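Local coordinates for protein twin-arginine translocation pathway signal (Rhodoferax ferrireducens, PDB 5IM2) that binds benzoate and probably serves as the solute-binding component of a TRAP transporter, delivering its ligand outside the membrane, at residues P215-A220 against V239-L244; P132-N137 against T355-L360; K74-S79 against I83-Y88. All coordinates share one frame; numbering follows the deposited sequence.

Overall arrangement
The three contacts, whose centres lie 30 to 33 Å apart, illustrate how the chemistry of packing follows place in the fold. Contact 1 is buried and has no hydrogen bond across it, its side-chain contacts all aliphatic, and joins helix 217-223 to the turn and short helix of 239-244 not far from the bound benzoic acid. Contact 2, on the opposite side of the chain's centre, is also largely buried, but sets one methionine against an alanine and an arginine, and ties a loop to helix 350-367 across 217 intervening residues. Contact 3, farthest from the centre and only partly buried, is local: it pairs a helix with the strand that follows it, through serine hydrogen bonds as well as apolar packing.

Contact 1: P215-A220 against V239-L244; sequences PAIPDA and VKVHEL
P218 meets V239 and L244 while its neighbour I217 meets V241, so two adjacent residues of one segment carry the close contacts on that side. The proline ring does its work with CG, which lies 3.7 Å from V239 O and 4.1 Å from V239 CB; the ring and the valine side chain cross at about a right angle. L244 comes in from the far end of its segment. With its CG anti to the carbonyl carbon (chi1 -57°), it touches through the CD1 branch, a methyl that comes within 3.9 Å of P218 CA and 4.0 Å of P218 CB. The third touch is methyl to methyl: I217 CG2, the branch that lies anti to its backbone nitrogen, is 4.1 Å from V241 CG2. A backbone in the left-handed region at K240 (phi 53°, psi 38°) turns the chain between V239 and the weakly bonded helix 241-244, and V239 and V241 meet different residues, P218 and I217. I217 and V241 both also pack on L231 of strand 228-232, a residue of the benzoic acid pocket, and the I217 side chain comes to about 6 Å from the ligand. The contact thus lies close to the binding site, in the domain built on the six-stranded sheet. Since no hydrogen bond or charge pair spans the two segments, their pairing probably rests on burial of aliphatic surface and fit of shape, with no directional bond between them.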
loop_
_atom_site.group_PDB
_atom_site.type_symbol
_atom_site.label_atom_id
_atom_site.label_comp_id
_atom_site.label_asym_id
_atom_site.label_seq_id
_atom_site.Cartn_x
_atom_site.Cartn_y
_atom_site.Cartn_z
ATOM N N PRO A 215 9.205 -3.539 7.716
ATOM C CA PRO A 215 9.853 -4.222 8.857
ATOM C C PRO A 215 11.098 -3.519 9.368
ATOM O O PRO A 215 11.502 -3.791 10.507
ATOM C CB PRO A 215 10.198 -5.610 8.299
ATOM C CG PRO A 215 9.377 -5.747 7.067
ATOM C CD PRO A 215 9.263 -4.366 6.511
ATOM N N ALA A 216 11.705 -2.636 8.558
ATOM C CA ALA A 216 12.911 -1.906 8.918
ATOM C C ALA A 216 12.629 -0.731 9.852
ATOM O O ALA A 216 13.569 -0.127 10.368
ATOM C CB ALA A 216 13.602 -1.408 7.638
ATOM N N ILE A 217 11.364 -0.380 10.075
ATOM C CA ILE A 217 11.048 0.896 10.715
ATOM C C ILE A 217 11.434 0.868 12.188
ATOM O O ILE A 217 12.042 1.835 12.667
ATOM C CB ILE A 217 9.572 1.274 10.510
ATOM C CG1 ILE A 217 9.368 1.713 9.056
ATOM C CG2 ILE A 217 9.160 2.426 11.416
ATOM C CD1 ILE A 217 7.928 1.859 8.662
ATOM N N PRO A 218 11.124 -0.197 12.941
ATOM C CA PRO A 218 11.524 -0.214 14.363
ATOM C C PRO A 218 13.017 -0.016 14.601
ATOM O O PRO A 218 13.404 0.792 15.460
ATOM C CB PRO A 218 11.053 -1.603 14.822
ATOM C CG PRO A 218 9.909 -1.910 13.974
ATOM C CD PRO A 218 10.211 -1.321 12.627
ATOM N N ASP A 219 13.876 -0.768 13.899
ATOM C CA ASP A 219 15.316 -0.631 14.104
ATOM C C ASP A 219 15.787 0.762 13.720
ATOM O O ASP A 219 16.722 1.290 14.324
ATOM C CB ASP A 219 16.077 -1.693 13.297
ATOM C CG ASP A 219 17.591 -1.407 13.201
ATOM O OD1 ASP A 219 18.346 -1.849 14.093
ATOM O OD2 ASP A 219 18.029 -0.757 12.221
ATOM N N ALA A 220 15.126 1.390 12.744
ATOM C CA ALA A 220 15.505 2.747 12.368
ATOM C C ALA A 220 15.022 3.768 13.394
ATOM O O ALA A 220 15.759 4.704 13.741
ATOM C CB ALA A 220 14.963 3.073 10.984
ATOM N N VAL A 239 4.012 -3.226 14.144
ATOM C CA VAL A 239 5.420 -2.863 14.292
ATOM C C VAL A 239 5.658 -2.061 15.562
ATOM O O VAL A 239 6.721 -1.453 15.722
ATOM C CB VAL A 239 5.943 -2.105 13.059
ATOM C CG1 VAL A 239 6.203 -3.085 11.937
ATOM C CG2 VAL A 239 4.980 -0.978 12.602
ATOM N N LYS A 240 4.684 -2.049 16.470
ATOM C CA LYS A 240 4.803 -1.413 17.776
ATOM C C LYS A 240 5.253 0.035 17.621
ATOM O O LYS A 240 6.034 0.561 18.411
ATOM C CB LYS A 240 5.737 -2.224 18.692
ATOM C CG LYS A 240 5.216 -3.627 19.046
ATOM C CD LYS A 240 5.576 -4.670 17.984
ATOM C CE LYS A 240 7.049 -5.087 18.049
ATOM N NZ LYS A 240 7.555 -5.647 16.753
ATOM N N VAL A 241 4.745 0.698 16.578
ATOM C CA VAL A 241 5.137 2.090 16.343
ATOM C C VAL A 241 4.469 3.032 17.338
ATOM O O VAL A 241 5.019 4.104 17.638
ATOM C CB VAL A 241 4.854 2.476 14.876
ATOM C CG1 VAL A 241 4.603 3.986 14.722
ATOM C CG2 VAL A 241 6.045 2.062 14.024
ATOM N N HIS A 242 3.326 2.650 17.906
ATOM C CA HIS A 242 2.741 3.460 18.966
ATOM C C HIS A 242 3.585 3.427 20.235
ATOM O O HIS A 242 3.415 4.294 21.097
ATOM C CB HIS A 242 1.322 2.987 19.275
ATOM C CG HIS A 242 1.250 1.589 19.802
ATOM N ND1 HIS A 242 1.645 0.495 19.066
ATOM C CD2 HIS A 242 0.820 1.109 20.991
ATOM C CE1 HIS A 242 1.462 -0.600 19.778
ATOM N NE2 HIS A 242 0.963 -0.256 20.952
ATOM N N GLU A 243 4.474 2.444 20.375
ATOM C CA GLU A 243 5.383 2.424 21.515
ATOM C C GLU A 243 6.669 3.185 21.240
ATOM O O GLU A 243 7.338 3.609 22.192
ATOM C CB GLU A 243 5.706 0.977 21.897
ATOM C CG GLU A 243 4.504 0.230 22.454
ATOM C CD GLU A 243 4.752 -1.264 22.620
ATOM O OE1 GLU A 243 5.915 -1.692 22.503
ATOM O OE2 GLU A 243 3.781 -2.012 22.864
ATOM N N LEU A 244 7.006 3.387 19.963
ATOM C CA LEU A 244 8.253 4.028 19.557
ATOM C C LEU A 244 8.079 5.487 19.148
ATOM O O LEU A 244 9.085 6.158 18.875
ATOM C CB LEU A 244 8.881 3.236 18.392
ATOM C CG LEU A 244 9.153 1.751 18.693
ATOM C CD1 LEU A 244 9.387 0.929 17.441
ATOM C CD2 LEU A 244 10.357 1.639 19.613
#

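Contact 2: P132-N137 against T355-L360; sequences PFMMTN and TTARAL
Three successive turns of the same sense shape M134: chi1 is -70°, chi2 -69° and chi3 -67°, which curls the thioether and delivers its terminal methyl to helix 350-367, although the CB bond itself does not aim there. The CE methyl of M134 meets two successive residues of that helix, with A357 CB 4.0 Å away and R358 CG also 4.0 Å away. The sulfur lies by the outer part of R358, where M134 SD is 3.9 Å from NE and 4.0 Å from NH2 of that arginine, the two side chains crossing at about a right angle. R358 has its own CG anti to the carbonyl carbon and runs extended from CG to NE, which carries its charged end past the methyl and up to the sulfur. There M134 SD approaches the guanidinium obliquely, near NE, CZ and NH2 together. A second conformer of the arginine exists, so the approach of its guanidinium to the sulfur is less certain than the meeting of M134 with A357. In the conformer described here NH2 also forms a salt bridge with E336, so the group that borders the thioether has its charge matched by a carboxylate. In this family 7 solute-binding protein, residues 132-137 form the irregular connection leading into helix 138-152, and helix 350-367, near the end of the modelled chain, packs against it. M134 also touches I361, one turn along the same late helix from A357, and T136 OG1 is hydrogen-bonded to S365 OG farther along it.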
loop_
_atom_site.group_PDB
_atom_site.type_symbol
_atom_site.label_atom_id
_atom_site.label_comp_id
_atom_site.label_asym_id
_atom_site.label_seq_id
_atom_site.Cartn_x
_atom_site.Cartn_y
_atom_site.Cartn_z
ATOM N N PRO A 132 -0.096 12.952 -4.367
ATOM C CA PRO A 132 -0.769 13.611 -3.247
ATOM C C PRO A 132 -2.268 13.755 -3.497
ATOM O O PRO A 132 -2.706 14.116 -4.598
ATOM C CB PRO A 132 -0.055 14.965 -3.156
ATOM C CG PRO A 132 1.281 14.668 -3.652
ATOM C CD PRO A 132 1.088 13.709 -4.795
ATOM N N PHE A 133 -3.049 13.460 -2.465
ATOM C CA PHE A 133 -4.492 13.765 -2.445
ATOM C C PHE A 133 -5.212 13.176 -3.668
ATOM O O PHE A 133 -5.924 13.873 -4.410
ATOM C CB PHE A 133 -4.706 15.274 -2.317
ATOM C CG PHE A 133 -4.151 15.829 -1.032
ATOM C CD1 PHE A 133 -4.844 15.677 0.141
ATOM C CD2 PHE A 133 -2.922 16.454 -0.991
ATOM C CE1 PHE A 133 -4.354 16.135 1.319
ATOM C CE2 PHE A 133 -2.419 16.926 0.192
ATOM C CZ PHE A 133 -3.140 16.787 1.361
ATOM N N MET A 134 -4.989 11.871 -3.892
ATOM C CA MET A 134 -5.666 11.096 -4.940
ATOM C C MET A 134 -6.837 10.271 -4.417
ATOM O O MET A 134 -7.878 10.181 -5.086
ATOM C CB MET A 134 -4.688 10.149 -5.636
ATOM C CG MET A 134 -3.651 10.800 -6.496
ATOM S SD MET A 134 -4.359 11.540 -7.985
ATOM C CE MET A 134 -4.898 10.101 -8.841
ATOM N N MET A 135 -6.706 9.684 -3.239
ATOM C CA MET A 135 -7.660 8.670 -2.795
ATOM C C MET A 135 -8.894 9.287 -2.165
ATOM O O MET A 135 -8.835 10.300 -1.479
ATOM C CB MET A 135 -6.987 7.735 -1.786
ATOM C CG MET A 135 -7.931 6.743 -1.129
ATOM S SD MET A 135 -7.140 5.631 0.050
ATOM C CE MET A 135 -6.234 6.765 0.957
ATOM N N THR A 136 -10.031 8.624 -2.376
ATOM C CA THR A 136 -11.233 8.900 -1.605
ATOM C C THR A 136 -11.250 7.947 -0.399
ATOM O O THR A 136 -10.774 8.310 0.686
ATOM C CB THR A 136 -12.469 8.742 -2.481
ATOM O OG1 THR A 136 -12.439 7.468 -3.112
ATOM C CG2 THR A 136 -12.487 9.782 -3.569
ATOM N N ASN A 137 -11.734 6.717 -0.590
ATOM C CA ASN A 137 -11.568 5.644 0.396
ATOM C C ASN A 137 -10.840 4.463 -0.243
ATOM O O ASN A 137 -10.741 4.359 -1.467
ATOM C CB ASN A 137 -12.926 5.211 0.959
ATOM C CG ASN A 137 -13.818 4.647 -0.080
ATOM O OD1 ASN A 137 -13.647 3.516 -0.455
ATOM N ND2 ASN A 137 -14.799 5.436 -0.561
ATOM N N THR A 355 -5.436 11.582 -15.854
ATOM C CA THR A 355 -6.841 11.857 -16.147
ATOM C C THR A 355 -7.694 10.613 -15.915
ATOM O O THR A 355 -8.748 10.672 -15.255
ATOM C CB THR A 355 -6.959 12.376 -17.592
ATOM O OG1 THR A 355 -6.229 13.598 -17.709
ATOM C CG2 THR A 355 -8.390 12.661 -17.987
ATOM N N THR A 356 -7.235 9.468 -16.420
ATOM C CA THR A 356 -7.990 8.246 -16.221
ATOM C C THR A 356 -8.050 7.904 -14.738
ATOM O O THR A 356 -9.116 7.515 -14.236
ATOM C CB THR A 356 -7.358 7.120 -17.056
ATOM O OG1 THR A 356 -7.595 7.365 -18.466
ATOM C CG2 THR A 356 -7.872 5.769 -16.686
ATOM N N ALA A 357 -6.922 8.022 -14.025
ATOM C CA ALA A 357 -6.915 7.608 -12.623
ATOM C C ALA A 357 -7.934 8.399 -11.806
ATOM O O ALA A 357 -8.684 7.827 -10.999
ATOM C CB ALA A 357 -5.513 7.747 -12.032
ATOM N N ARG A 358 -7.995 9.713 -12.008
ATOM C CA ARG A 358 -8.965 10.506 -11.261
ATOM C C ARG A 358 -10.385 10.106 -11.624
ATOM O O ARG A 358 -11.247 9.984 -10.745
ATOM C CB ARG A 358 -8.729 11.995 -11.514
ATOM C CG ARG A 358 -7.430 12.449 -10.867
ATOM C CD ARG A 358 -7.377 13.941 -10.722
ATOM N NE ARG A 358 -6.385 14.343 -9.730
ATOM C CZ ARG A 358 -5.314 15.098 -9.974
ATOM N NH1 ARG A 358 -5.047 15.567 -11.195
ATOM N NH2 ARG A 358 -4.511 15.394 -8.961
ATOM N N ALA A 359 -10.642 9.879 -12.912
ATOM C CA ALA A 359 -11.985 9.486 -13.332
ATOM C C ALA A 359 -12.385 8.145 -12.730
ATOM O O ALA A 359 -13.556 7.946 -12.363
ATOM C CB ALA A 359 -12.063 9.412 -14.856
ATOM N N LEU A 360 -11.451 7.187 -12.688
ATOM C CA LEU A 360 -11.776 5.847 -12.186
ATOM C C LEU A 360 -12.027 5.881 -10.691
ATOM O O LEU A 360 -12.932 5.193 -10.187
ATOM C CB LEU A 360 -10.650 4.846 -12.554
ATOM C CG LEU A 360 -10.566 4.440 -14.032
ATOM C CD1 LEU A 360 -9.431 3.478 -14.335
ATOM C CD2 LEU A 360 -11.895 3.823 -14.507
#

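Contact 3: K74-S79 against I83-Y88; sequences KVSKES and IQFEAY
S79 OG accepts a hydrogen bond from I83 N at 3.0 Å, nearly straight with an N-H...O angle of 160°, and lies 2.8 Å from S76 O and 3.2 Å from V75 O, either of which could take its single proton. This hydroxyl sits between its own backbone nitrogen and carbonyl, facing the start of the strand. Three residues earlier, S76 OG donates to I83 O at 2.6 Å, tilted 22° from the carbonyl plane; M72 O is a second, weak acceptor for the same proton. Both backbone groups of I83 are thus met by serines. The contact closes the beta-alpha-beta unit of strand 49-55, helix 62-78 and strand 83-88, with helix and second strand running nearly antiparallel at 150° and 83-88 an edge strand of its sheet. Beside these bonds, V75 CG1 lies 3.8 Å from I83 CD1 and touches the F85 ring at its edge, 3.9 Å from CZ. S76 OG also borders that edge. With an alanine at S76, the I83 carbonyl would probably lose its donor from the helix, and the start of the strand would be held less firmly. L279 of helix 277-285 touches both S79 and I83.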
loop_
_atom_site.group_PDB
_atom_site.type_symbol
_atom_site.label_atom_id
_atom_site.label_comp_id
_atom_site.label_asym_id
_atom_site.label_seq_id
_atom_site.Cartn_x
_atom_site.Cartn_y
_atom_site.Cartn_z
ATOM N N LYS A 74 -10.674 -18.767 2.263
ATOM C CA LYS A 74 -11.809 -18.739 1.342
ATOM C C LYS A 74 -11.506 -19.550 0.093
ATOM O O LYS A 74 -12.337 -20.346 -0.367
ATOM C CB LYS A 74 -12.145 -17.268 1.022
ATOM C CG LYS A 74 -13.143 -17.012 -0.107
ATOM C CD LYS A 74 -14.247 -16.018 0.302
ATOM C CE LYS A 74 -14.075 -14.625 -0.314
ATOM N NZ LYS A 74 -15.389 -14.031 -0.739
ATOM N N VAL A 75 -10.295 -19.398 -0.453
ATOM C CA VAL A 75 -9.887 -20.203 -1.607
ATOM C C VAL A 75 -9.845 -21.685 -1.247
ATOM O O VAL A 75 -10.300 -22.542 -2.019
ATOM C CB VAL A 75 -8.535 -19.704 -2.138
ATOM C CG1 VAL A 75 -7.974 -20.684 -3.196
ATOM C CG2 VAL A 75 -8.693 -18.284 -2.676
ATOM N N SER A 76 -9.269 -22.028 -0.094
ATOM C CA SER A 76 -9.234 -23.433 0.286
ATOM C C SER A 76 -10.640 -23.988 0.459
ATOM O O SER A 76 -10.970 -25.060 -0.068
ATOM C CB SER A 76 -8.418 -23.601 1.560
ATOM O OG SER A 76 -7.052 -23.511 1.237
ATOM N N LYS A 77 -11.489 -23.273 1.196
ATOM C CA LYS A 77 -12.844 -23.768 1.468
ATOM C C LYS A 77 -13.646 -23.917 0.182
ATOM O O LYS A 77 -14.321 -24.934 -0.028
ATOM C CB LYS A 77 -13.549 -22.819 2.438
ATOM C CG LYS A 77 -15.074 -22.891 2.413
ATOM C CD LYS A 77 -15.693 -21.833 3.311
ATOM C CE LYS A 77 -16.319 -22.452 4.552
ATOM N NZ LYS A 77 -17.500 -23.287 4.214
ATOM N N GLU A 78 -13.575 -22.917 -0.700
ATOM C CA GLU A 78 -14.323 -22.963 -1.949
ATOM C C GLU A 78 -13.835 -24.088 -2.861
ATOM O O GLU A 78 -14.605 -24.580 -3.703
ATOM C CB GLU A 78 -14.225 -21.595 -2.636
ATOM C CG GLU A 78 -15.171 -21.404 -3.814
ATOM C CD GLU A 78 -14.958 -20.070 -4.550
ATOM O OE1 GLU A 78 -14.507 -19.086 -3.905
ATOM O OE2 GLU A 78 -15.251 -20.017 -5.773
ATOM N N SER A 79 -12.590 -24.530 -2.694
ATOM C CA SER A 79 -12.055 -25.643 -3.467
ATOM C C SER A 79 -12.272 -26.989 -2.786
ATOM O O SER A 79 -11.750 -27.999 -3.259
ATOM C CB SER A 79 -10.556 -25.425 -3.734
ATOM O OG SER A 79 -9.776 -25.605 -2.557
ATOM N N ILE A 83 -7.150 -26.972 -2.890
ATOM C CA ILE A 83 -6.073 -25.988 -2.900
ATOM C C ILE A 83 -5.648 -25.739 -1.458
ATOM O O ILE A 83 -6.443 -25.268 -0.635
ATOM C CB ILE A 83 -6.488 -24.675 -3.572
ATOM C CG1 ILE A 83 -7.036 -24.903 -4.985
ATOM C CG2 ILE A 83 -5.275 -23.728 -3.608
ATOM C CD1 ILE A 83 -7.588 -23.621 -5.637
ATOM N N GLN A 84 -4.392 -26.049 -1.156
ATOM C CA GLN A 84 -3.828 -25.839 0.164
ATOM C C GLN A 84 -2.651 -24.880 0.045
ATOM O O GLN A 84 -2.038 -24.760 -1.014
ATOM C CB GLN A 84 -3.358 -27.146 0.798
ATOM C CG GLN A 84 -4.492 -28.143 1.076
ATOM C CD GLN A 84 -5.530 -27.583 2.030
ATOM O OE1 GLN A 84 -5.205 -26.836 2.954
ATOM N NE2 GLN A 84 -6.791 -27.934 1.802
ATOM N N PHE A 85 -2.334 -24.200 1.136
ATOM C CA PHE A 85 -1.246 -23.233 1.136
ATOM C C PHE A 85 -0.208 -23.572 2.190
ATOM O O PHE A 85 -0.550 -23.965 3.312
ATOM C CB PHE A 85 -1.760 -21.859 1.403
ATOM C CG PHE A 85 -2.677 -21.339 0.333
ATOM C CD1 PHE A 85 -4.046 -21.591 0.387
ATOM C CD2 PHE A 85 -2.172 -20.593 -0.718
ATOM C CE1 PHE A 85 -4.886 -21.114 -0.574
ATOM C CE2 PHE A 85 -3.015 -20.112 -1.707
ATOM C CZ PHE A 85 -4.376 -20.371 -1.631
ATOM N N GLU A 86 1.063 -23.411 1.816
ATOM C CA GLU A 86 2.158 -23.284 2.773
ATOM C C GLU A 86 2.481 -21.803 2.798
ATOM O O GLU A 86 3.013 -21.261 1.821
ATOM C CB GLU A 86 3.378 -24.116 2.389
ATOM C CG GLU A 86 3.141 -25.592 2.535
ATOM C CD GLU A 86 4.326 -26.398 2.103
ATOM O OE1 GLU A 86 4.958 -26.014 1.092
ATOM O OE2 GLU A 86 4.627 -27.405 2.778
ATOM N N ALA A 87 2.071 -21.140 3.870
ATOM C CA ALA A 87 2.099 -19.692 3.952
ATOM C C ALA A 87 3.246 -19.250 4.851
ATOM O O ALA A 87 3.459 -19.820 5.915
ATOM C CB ALA A 87 0.780 -19.156 4.492
ATOM N N TYR A 88 3.915 -18.176 4.456
ATOM C CA TYR A 88 5.106 -17.700 5.164
ATOM C C TYR A 88 5.032 -16.193 5.377
ATOM O O TYR A 88 5.165 -15.423 4.400
ATOM C CB TYR A 88 6.349 -18.081 4.387
ATOM C CG TYR A 88 6.477 -19.576 4.252
ATOM C CD1 TYR A 88 6.912 -20.345 5.316
ATOM C CD2 TYR A 88 6.133 -20.216 3.079
ATOM C CE1 TYR A 88 7.034 -21.718 5.204
ATOM C CE2 TYR A 88 6.261 -21.591 2.956
ATOM C CZ TYR A 88 6.697 -22.335 4.032
ATOM O OH TYR A 88 6.826 -23.716 3.959
#